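Local coordinates for protein chitinase (Paenibacillus sp. FPU-7, PDB 5GZT) that probably hydrolyses beta-1,4 linkages within chitin and chitodextrins at random, as an endochitinase with two glycoside hydrolase family 18 domains, at residues Y204-N209 against V257-G262; F674-T679 against A754-M759; D691-G696 against R735-A740. All coordinates share one frame; numbering follows the deposited sequence.

The three contacts show how chemistry follows position in a beta fold. Contact 1 belongs to a separate, probably sandwich-like group of strands, its centre about 64 Å from that of contact 2 and 61 Å from that of contact 3; there a loop rests on a strand near the surface through side-chain packing and one doubtful side-chain hydrogen bond. Contacts 2 and 3 share the immunoglobulin-like domain and lie about 10 Å apart, centre to centre. Contact 2 is fully buried and joins two sheets by apolar side chains, whereas contact 3 holds neighbouring strands of one sheet through backbone bonds and is partly exposed. Strands 754-759 and 732-738 are neighbours there, tying contacts 2 and 3 together.

Contact 1 of 3, residues Y204-N209 against V257-G262; sequences YGWDNN and VKTAKG
Asn209 and Asp207 lay a connecting loop against Ala260 and Lys261 on strand 251-261, a partly buried loop-to-strand contact in what is probably a sandwich-like arrangement of strands. The loop leaves strand 197-203 of one antiparallel sheet and enters strand 210-215, which pairs with strand 251-261 on the other layer; residues 204-209 thus make the passage between layers. As modelled, the Asn209 amide meets the strand's backbone: Ala260 N donates to Asn209 OD1 at 3.1 Å, with a bent N-H...O angle of 142°. The bond is doubtful, because Asn209 OD1 also lies 2.6 Å from Ala260 O, an unfavourable meeting of two acceptors; the amide may be turned the wrong way round, and a flip would put its nitrogen beside Ala260 O.

Asp207 approaches Lys261 across the aliphatic base of the lysine and not through its charge. Its CG stands opposite the backbone N (chi1 -173°), which turns the carboxylate toward the strand, and OD2 comes 3.2 Å from Lys261 CB. The ammonium group bends off elsewhere, leaving NZ 5.6 Å from Asp207 OD2, too far for a salt bridge, although the opposite charges may still attract weakly. The bent lysine chain passes Gly205, whose O is 3.9 Å from Lys261 CD; the positive phi and the tight space beside Lys261 suit a residue without a side chain.

Trp206 turns its six-membered ring edge to the strand, while Tyr226 packs edge-to-face with the indole. Thr259 closes the contact: its CG2 meets the ring edge at Trp206 CZ3, 4.0 Å away, and its buried OG1 finds no polar partner.

Contact 2 of 3, residues F674-T679 against A754-M759; sequences FILPLT and ASVTIM
A chi1 of -66° sets Phe674 CG opposite its carbonyl carbon and carries the ring over the facing strand, where Val756, with chi1 -67°, has CG1 opposite its own carbonyl carbon and so leaves CG2 between backbone N and carbonyl carbon, directly beneath that ring. The result is a CH-pi contact in the gap between two sheets: Val756 CG2 stands 3.7 Å from the centroid of the Phe674 ring and only 9° off its normal.

The ring edge is engaged too. Phe674 CE1 points at Thr757 O, 3.3 Å away in the plane of the ring, an approach in which the slightly positive aryl hydrogens would suit the carbonyl's partial charge; farther round the edge, Phe674 CZ reaches Ile758 CG1 at 4.2 Å. Replacing Phe674 with an alanine would probably open a gap between the sheets and leave Val756 CG2 without the ring face it packs on. Two residues on, Leu676 uses a single methyl: CD2 presses on Ala754 CB at a tight 3.5 Å and meets Val756 CG1 tip to tip at 4.1 Å.

This is sheet-on-sheet packing in the core of the immunoglobulin-like domain, with the segment axes 8.8 Å apart and nearly antiparallel. Phe674 also packs on Val717 and Val719 of its own sheet and on Val661 across the gap, and Val756 and Ile758 touch Val734 of strand 732-738. On the reverse side of strand 754-759, Thr757 OG1 hydrogen-bonds to Gly1107 O, just after helix 1093-1106 of the second family 18 region.

Contact 3 of 3, residues D691-G696 against R735-A740; sequences DVTVSG and RVVVKA. With FMT (formic acid), chain J.
Val692 crosses Val736 at a slant on one face of an antiparallel strand pair, their CG1 methyls 3.6 Å apart. Val736 has CG1 opposite its backbone N (chi1 -177°), which directs this methyl at its diagonal neighbour. On the other face, Thr693 and Val737 lie alongside each other, pointing the same way, with Thr693 OG1 3.4 Å from Val737 CB. That hydroxyl also meets a water, which donates to Arg735 O. Ser695 OG rests 3.6 Å from Arg735 CB, while the guanidinium leads away to a salt bridge with Asp733. The Lys739 chain crosses that of Thr693 at an angle, CD nearest CG2, and NZ continues to a salt bridge with Asp750.

Between the two faces, Thr693 with Val737 and Ser695 with Arg735 form hydrogen-bonded pairs, and Lys739 N to Asp691 O, 2.8 Å, adds a fifth backbone bond. Strand 692-695 edges its sheet: Val694 N turns outward and donates, at 3.0 Å, to O1 of a formic acid, probably from the crystallisation liquor, which Tyr703 OH also binds.

In the immunoglobulin-like domain, Val692 and Val694 pack on Val705 of strand 703-707 in the facing sheet, and Val736 pairs through its backbone with Ala754 of strand 754-759.

Contact 1 of 3, residues Y204-N209 against V257-G262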
loop_
_atom_site.group_PDB
_atom_site.type_symbol
_atom_site.label_atom_id
_atom_site.label_comp_id
_atom_site.label_asym_id
_atom_site.label_seq_id
_atom_site.Cartn_x
_atom_site.Cartn_y
_atom_site.Cartn_z
ATOM N N TYR B 204 36.498 1.695 -7.145
ATOM C CA TYR B 204 37.892 1.718 -7.567
ATOM C C TYR B 204 38.487 3.069 -7.140
ATOM O O TYR B 204 37.796 4.110 -7.138
ATOM C CB TYR B 204 38.021 1.488 -9.074
ATOM C CG TYR B 204 37.300 0.244 -9.595
ATOM C CD1 TYR B 204 37.418 -0.995 -8.940
ATOM C CD2 TYR B 204 36.503 0.308 -10.747
ATOM C CE1 TYR B 204 36.766 -2.121 -9.415
ATOM C CE2 TYR B 204 35.849 -0.811 -11.223
ATOM C CZ TYR B 204 35.984 -2.020 -10.556
ATOM O OH TYR B 204 35.343 -3.131 -11.032
ATOM N N GLY B 205 39.756 3.033 -6.735
ATOM C CA GLY B 205 40.422 4.197 -6.155
ATOM C C GLY B 205 39.832 4.592 -4.816
ATOM O O GLY B 205 39.626 5.788 -4.541
ATOM N N TRP B 206 39.546 3.585 -3.988
ATOM C CA TRP B 206 39.001 3.835 -2.666
ATOM C C TRP B 206 39.997 4.722 -1.928
ATOM O O TRP B 206 41.099 4.269 -1.619
ATOM C CB TRP B 206 38.748 2.525 -1.875
ATOM C CG TRP B 206 38.176 2.795 -0.486
ATOM C CD1 TRP B 206 38.715 2.434 0.726
ATOM C CD2 TRP B 206 36.986 3.536 -0.190
ATOM N NE1 TRP B 206 37.924 2.897 1.751
ATOM C CE2 TRP B 206 36.852 3.564 1.216
ATOM C CE3 TRP B 206 36.007 4.164 -0.979
ATOM C CZ2 TRP B 206 35.779 4.200 1.851
ATOM C CZ3 TRP B 206 34.946 4.799 -0.349
ATOM C CH2 TRP B 206 34.838 4.812 1.056
ATOM N N ASP B 207 39.637 5.988 -1.700
ATOM C CA ASP B 207 40.473 6.874 -0.890
ATOM C C ASP B 207 39.703 7.292 0.345
ATOM O O ASP B 207 39.666 8.484 0.718
ATOM C CB ASP B 207 40.986 8.074 -1.715
ATOM C CG ASP B 207 42.034 8.961 -0.964
ATOM O OD1 ASP B 207 42.790 8.448 -0.101
ATOM O OD2 ASP B 207 42.076 10.187 -1.245
ATOM N N ASN B 208 39.099 6.293 0.996
ATOM C CA ASN B 208 38.515 6.500 2.297
ATOM C C ASN B 208 37.586 7.745 2.308
ATOM O O ASN B 208 37.601 8.565 3.247
ATOM C CB ASN B 208 39.657 6.630 3.307
ATOM C CG ASN B 208 39.212 6.377 4.723
ATOM O OD1 ASN B 208 39.015 7.324 5.494
ATOM N ND2 ASN B 208 39.028 5.100 5.076
ATOM N N ASN B 209 36.815 7.898 1.230
ATOM C CA ASN B 209 35.785 8.924 1.168
ATOM C C ASN B 209 34.797 8.596 0.053
ATOM O O ASN B 209 35.134 7.936 -0.971
ATOM C CB ASN B 209 36.352 10.334 0.963
ATOM C CG ASN B 209 36.463 10.706 -0.507
ATOM O OD1 ASN B 209 37.074 9.983 -1.301
ATOM N ND2 ASN B 209 35.845 11.815 -0.884
ATOM N N VAL B 257 25.663 8.259 -5.774
ATOM C CA VAL B 257 26.927 7.951 -5.133
ATOM C C VAL B 257 28.111 8.489 -5.988
ATOM O O VAL B 257 28.046 8.534 -7.230
ATOM C CB VAL B 257 27.021 6.419 -4.819
ATOM C CG1 VAL B 257 27.028 5.572 -6.089
ATOM C CG2 VAL B 257 28.208 6.091 -3.917
ATOM N N LYS B 258 29.161 8.927 -5.292
ATOM C CA LYS B 258 30.467 9.257 -5.881
ATOM C C LYS B 258 31.557 9.223 -4.789
ATOM O O LYS B 258 31.289 9.549 -3.601
ATOM C CB LYS B 258 30.440 10.640 -6.525
ATOM C CG LYS B 258 29.722 11.636 -5.648
ATOM C CD LYS B 258 30.021 13.090 -5.954
ATOM C CE LYS B 258 30.098 13.890 -4.661
ATOM N NZ LYS B 258 29.864 15.331 -4.910
ATOM N N THR B 259 32.760 8.813 -5.229
ATOM C CA THR B 259 34.028 8.850 -4.467
ATOM C C THR B 259 34.924 10.049 -4.885
ATOM O O THR B 259 34.630 10.767 -5.849
ATOM C CB THR B 259 34.844 7.532 -4.675
ATOM O OG1 THR B 259 34.916 7.182 -6.076
ATOM C CG2 THR B 259 34.216 6.375 -3.898
ATOM N N ALA B 260 36.020 10.263 -4.156
ATOM C CA ALA B 260 37.077 11.191 -4.608
ATOM C C ALA B 260 38.450 10.783 -4.076
ATOM O O ALA B 260 38.573 9.771 -3.383
ATOM C CB ALA B 260 36.748 12.626 -4.204
ATOM N N LYS B 261 39.476 11.545 -4.467
ATOM C CA LYS B 261 40.768 11.615 -3.757
ATOM C C LYS B 261 41.221 13.075 -3.764
ATOM O O LYS B 261 41.769 13.536 -4.772
ATOM C CB LYS B 261 41.856 10.745 -4.402
ATOM C CG LYS B 261 41.474 9.302 -4.675
ATOM C CD LYS B 261 41.266 8.977 -6.149
ATOM C CE LYS B 261 42.330 8.038 -6.693
ATOM N NZ LYS B 261 43.706 8.442 -6.341
ATOM N N GLY B 262 40.960 13.798 -2.666
ATOM C CA GLY B 262 41.270 15.237 -2.540
ATOM C C GLY B 262 41.387 15.997 -3.855
ATOM O O GLY B 262 42.468 16.050 -4.430
#

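Contact 2 of 3, residues F674-T679 against A754-M759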
loop_
_atom_site.group_PDB
_atom_site.type_symbol
_atom_site.label_atom_id
_atom_site.label_comp_id
_atom_site.label_asym_id
_atom_site.label_seq_id
_atom_site.Cartn_x
_atom_site.Cartn_y
_atom_site.Cartn_z
ATOM N N PHE B 674 -20.795 -12.844 29.323
ATOM C CA PHE B 674 -19.887 -11.749 28.937
ATOM C C PHE B 674 -19.401 -12.086 27.517
ATOM O O PHE B 674 -19.146 -13.299 27.196
ATOM C CB PHE B 674 -18.660 -11.737 29.833
ATOM C CG PHE B 674 -18.971 -11.402 31.271
ATOM C CD1 PHE B 674 -19.523 -10.179 31.600
ATOM C CD2 PHE B 674 -18.669 -12.276 32.267
ATOM C CE1 PHE B 674 -19.750 -9.824 32.939
ATOM C CE2 PHE B 674 -18.891 -11.938 33.581
ATOM C CZ PHE B 674 -19.436 -10.703 33.901
ATOM N N ILE B 675 -19.338 -11.072 26.673
ATOM C CA ILE B 675 -18.863 -11.232 25.329
ATOM C C ILE B 675 -17.766 -10.236 25.037
ATOM O O ILE B 675 -18.008 -9.061 25.166
ATOM C CB ILE B 675 -20.008 -11.117 24.299
ATOM C CG1 ILE B 675 -21.036 -12.238 24.530
ATOM C CG2 ILE B 675 -19.448 -11.304 22.861
ATOM C CD1 ILE B 675 -22.330 -11.970 23.707
ATOM N N LEU B 676 -16.599 -10.733 24.587
ATOM C CA LEU B 676 -15.446 -9.896 24.313
ATOM C C LEU B 676 -14.883 -10.188 22.900
ATOM O O LEU B 676 -14.125 -11.193 22.715
ATOM C CB LEU B 676 -14.346 -10.136 25.343
ATOM C CG LEU B 676 -14.724 -9.865 26.819
ATOM C CD1 LEU B 676 -15.285 -11.124 27.449
ATOM C CD2 LEU B 676 -13.575 -9.408 27.656
ATOM N N PRO B 677 -15.215 -9.327 21.961
ATOM C CA PRO B 677 -14.607 -9.363 20.615
ATOM C C PRO B 677 -13.098 -9.108 20.671
ATOM O O PRO B 677 -12.608 -8.307 21.550
ATOM C CB PRO B 677 -15.335 -8.242 19.852
ATOM C CG PRO B 677 -16.630 -8.031 20.641
ATOM C CD PRO B 677 -16.152 -8.166 22.070
ATOM N N LEU B 678 -12.368 -9.773 19.787
ATOM C CA LEU B 678 -10.986 -9.472 19.632
ATOM C C LEU B 678 -10.840 -8.310 18.688
ATOM O O LEU B 678 -11.560 -8.181 17.694
ATOM C CB LEU B 678 -10.199 -10.679 19.198
ATOM C CG LEU B 678 -9.800 -11.695 20.266
ATOM C CD1 LEU B 678 -10.913 -12.368 21.083
ATOM C CD2 LEU B 678 -8.957 -12.788 19.608
ATOM N N THR B 679 -9.919 -7.412 19.040
ATOM C CA THR B 679 -9.490 -6.311 18.260
ATOM C C THR B 679 -8.169 -6.613 17.594
ATOM O O THR B 679 -7.830 -5.957 16.650
ATOM C CB THR B 679 -9.194 -5.048 19.079
ATOM O OG1 THR B 679 -8.307 -5.359 20.132
ATOM C CG2 THR B 679 -10.425 -4.588 19.733
ATOM N N ALA B 754 -8.748 -8.354 30.448
ATOM C CA ALA B 754 -9.885 -7.479 30.118
ATOM C C ALA B 754 -10.841 -7.451 31.275
ATOM O O ALA B 754 -11.255 -8.479 31.717
ATOM C CB ALA B 754 -10.625 -8.074 28.950
ATOM N N SER B 755 -11.270 -6.270 31.671
ATOM C CA SER B 755 -12.242 -6.080 32.724
ATOM C C SER B 755 -13.729 -6.062 32.245
ATOM O O SER B 755 -14.101 -5.314 31.349
ATOM C CB SER B 755 -11.966 -4.685 33.307
ATOM O OG SER B 755 -12.864 -4.398 34.396
ATOM N N VAL B 756 -14.545 -6.907 32.861
ATOM C CA VAL B 756 -16.004 -6.859 32.772
ATOM C C VAL B 756 -16.512 -6.956 34.270
ATOM O O VAL B 756 -15.664 -6.999 35.215
ATOM C CB VAL B 756 -16.561 -7.975 31.908
ATOM C CG1 VAL B 756 -16.109 -7.706 30.454
ATOM C CG2 VAL B 756 -16.019 -9.282 32.340
ATOM N N THR B 757 -17.820 -6.909 34.446
ATOM C CA THR B 757 -18.444 -6.607 35.719
ATOM C C THR B 757 -19.625 -7.486 36.076
ATOM O O THR B 757 -20.559 -7.625 35.283
ATOM C CB THR B 757 -18.832 -5.186 35.691
ATOM O OG1 THR B 757 -17.685 -4.397 35.350
ATOM C CG2 THR B 757 -19.380 -4.734 36.958
ATOM N N ILE B 758 -19.577 -8.009 37.310
ATOM C CA ILE B 758 -20.766 -8.409 38.044
ATOM C C ILE B 758 -21.285 -7.251 38.854
ATOM O O ILE B 758 -20.604 -6.849 39.802
ATOM C CB ILE B 758 -20.495 -9.607 38.887
ATOM C CG1 ILE B 758 -20.204 -10.797 38.000
ATOM C CG2 ILE B 758 -21.701 -9.961 39.761
ATOM C CD1 ILE B 758 -19.699 -12.048 38.744
ATOM N N MET B 759 -22.475 -6.727 38.501
ATOM C CA MET B 759 -23.079 -5.586 39.159
ATOM C C MET B 759 -23.911 -6.035 40.342
ATOM O O MET B 759 -24.599 -7.099 40.310
ATOM C CB MET B 759 -23.931 -4.769 38.219
ATOM C CG MET B 759 -23.111 -4.081 37.139
ATOM S SD MET B 759 -22.279 -2.542 37.789
ATOM C CE MET B 759 -23.591 -1.713 38.512
#

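Contact 3 of 3, residues D691-G696 against R735-A740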
loop_
_atom_site.group_PDB
_atom_site.type_symbol
_atom_site.label_atom_id
_atom_site.label_comp_id
_atom_site.label_asym_id
_atom_site.label_seq_id
_atom_site.Cartn_x
_atom_site.Cartn_y
_atom_site.Cartn_z
ATOM N N ASP B 691 -7.633 -21.976 26.517
ATOM C CA ASP B 691 -7.314 -20.818 25.740
ATOM C C ASP B 691 -7.725 -19.458 26.367
ATOM O O ASP B 691 -7.351 -18.396 25.851
ATOM C CB ASP B 691 -8.022 -20.920 24.392
ATOM C CG ASP B 691 -7.506 -22.114 23.534
ATOM O OD1 ASP B 691 -6.344 -22.509 23.771
ATOM O OD2 ASP B 691 -8.322 -22.536 22.658
ATOM N N VAL B 692 -8.486 -19.502 27.446
ATOM C CA VAL B 692 -8.953 -18.309 28.117
ATOM C C VAL B 692 -8.845 -18.514 29.639
ATOM O O VAL B 692 -9.320 -19.576 30.149
ATOM C CB VAL B 692 -10.439 -18.041 27.772
ATOM C CG1 VAL B 692 -10.962 -16.806 28.505
ATOM C CG2 VAL B 692 -10.611 -17.761 26.276
ATOM N N THR B 693 -8.379 -17.492 30.375
ATOM C CA THR B 693 -8.464 -17.581 31.839
ATOM C C THR B 693 -9.357 -16.482 32.366
ATOM O O THR B 693 -9.263 -15.315 31.924
ATOM C CB THR B 693 -7.091 -17.455 32.532
ATOM O OG1 THR B 693 -6.667 -16.118 32.405
ATOM C CG2 THR B 693 -6.041 -18.328 31.893
ATOM N N VAL B 694 -10.236 -16.817 33.290
ATOM C CA VAL B 694 -11.177 -15.865 33.848
ATOM C C VAL B 694 -10.929 -15.832 35.371
ATOM O O VAL B 694 -10.952 -16.866 35.992
ATOM C CB VAL B 694 -12.630 -16.305 33.590
ATOM C CG1 VAL B 694 -13.626 -15.248 34.169
ATOM C CG2 VAL B 694 -12.825 -16.600 32.054
ATOM N N SER B 695 -10.761 -14.646 35.963
ATOM C CA SER B 695 -10.659 -14.561 37.416
ATOM C C SER B 695 -11.735 -13.580 37.912
ATOM O O SER B 695 -12.159 -12.647 37.181
ATOM C CB SER B 695 -9.305 -14.024 37.805
ATOM O OG SER B 695 -9.307 -12.699 37.440
ATOM N N GLY B 696 -12.190 -13.839 39.129
ATOM C CA GLY B 696 -13.069 -12.975 39.845
ATOM C C GLY B 696 -14.464 -13.551 39.900
ATOM O O GLY B 696 -15.282 -12.960 40.552
ATOM N N ARG B 735 -11.876 -10.523 35.249
ATOM C CA ARG B 735 -10.791 -10.248 34.342
ATOM C C ARG B 735 -10.633 -11.487 33.420
ATOM O O ARG B 735 -10.564 -12.595 33.904
ATOM C CB ARG B 735 -9.469 -9.997 35.114
ATOM C CG ARG B 735 -9.465 -8.729 35.926
ATOM C CD ARG B 735 -9.226 -7.592 34.996
ATOM N NE ARG B 735 -9.342 -6.315 35.632
ATOM C CZ ARG B 735 -8.880 -5.167 35.168
ATOM N NH1 ARG B 735 -8.193 -5.090 34.039
ATOM N NH2 ARG B 735 -9.041 -4.070 35.881
ATOM N N VAL B 736 -10.495 -11.252 32.112
ATOM C CA VAL B 736 -10.485 -12.292 31.083
ATOM C C VAL B 736 -9.207 -12.170 30.292
ATOM O O VAL B 736 -8.945 -11.153 29.690
ATOM C CB VAL B 736 -11.690 -12.136 30.101
ATOM C CG1 VAL B 736 -11.703 -13.286 29.085
ATOM C CG2 VAL B 736 -12.975 -12.196 30.940
ATOM N N VAL B 737 -8.360 -13.190 30.332
ATOM C CA VAL B 737 -7.184 -13.121 29.494
ATOM C C VAL B 737 -7.402 -14.113 28.330
ATOM O O VAL B 737 -7.762 -15.243 28.575
ATOM C CB VAL B 737 -5.928 -13.566 30.268
ATOM C CG1 VAL B 737 -4.779 -13.771 29.301
ATOM C CG2 VAL B 737 -5.581 -12.536 31.405
ATOM N N VAL B 738 -7.171 -13.645 27.105
ATOM C CA VAL B 738 -7.229 -14.471 25.919
ATOM C C VAL B 738 -5.823 -14.917 25.582
ATOM O O VAL B 738 -4.952 -14.094 25.234
ATOM C CB VAL B 738 -7.823 -13.685 24.734
ATOM C CG1 VAL B 738 -8.021 -14.585 23.522
ATOM C CG2 VAL B 738 -9.162 -13.140 25.110
ATOM N N LYS B 739 -5.593 -16.206 25.712
ATOM C CA LYS B 739 -4.212 -16.694 25.616
ATOM C C LYS B 739 -3.771 -16.748 24.186
ATOM O O LYS B 739 -4.622 -16.820 23.271
ATOM C CB LYS B 739 -4.088 -18.090 26.206
ATOM C CG LYS B 739 -4.572 -18.207 27.605
ATOM C CD LYS B 739 -3.658 -17.619 28.627
ATOM C CE LYS B 739 -2.490 -18.550 28.941
ATOM N NZ LYS B 739 -1.379 -17.713 29.531
ATOM N N ALA B 740 -2.433 -16.734 23.995
ATOM C CA ALA B 740 -1.796 -16.928 22.693
ATOM C C ALA B 740 -2.352 -18.189 22.001
ATOM O O ALA B 740 -2.519 -18.216 20.797
ATOM C CB ALA B 740 -0.270 -17.004 22.816
HETATM C C FMT J . -9.601 -20.178 34.326
HETATM O O1 FMT J . -10.527 -19.809 33.549
HETATM O O2 FMT J . -8.421 -20.761 33.931
HETATM O O HOH W 1 -7.926 -13.839 34.106
#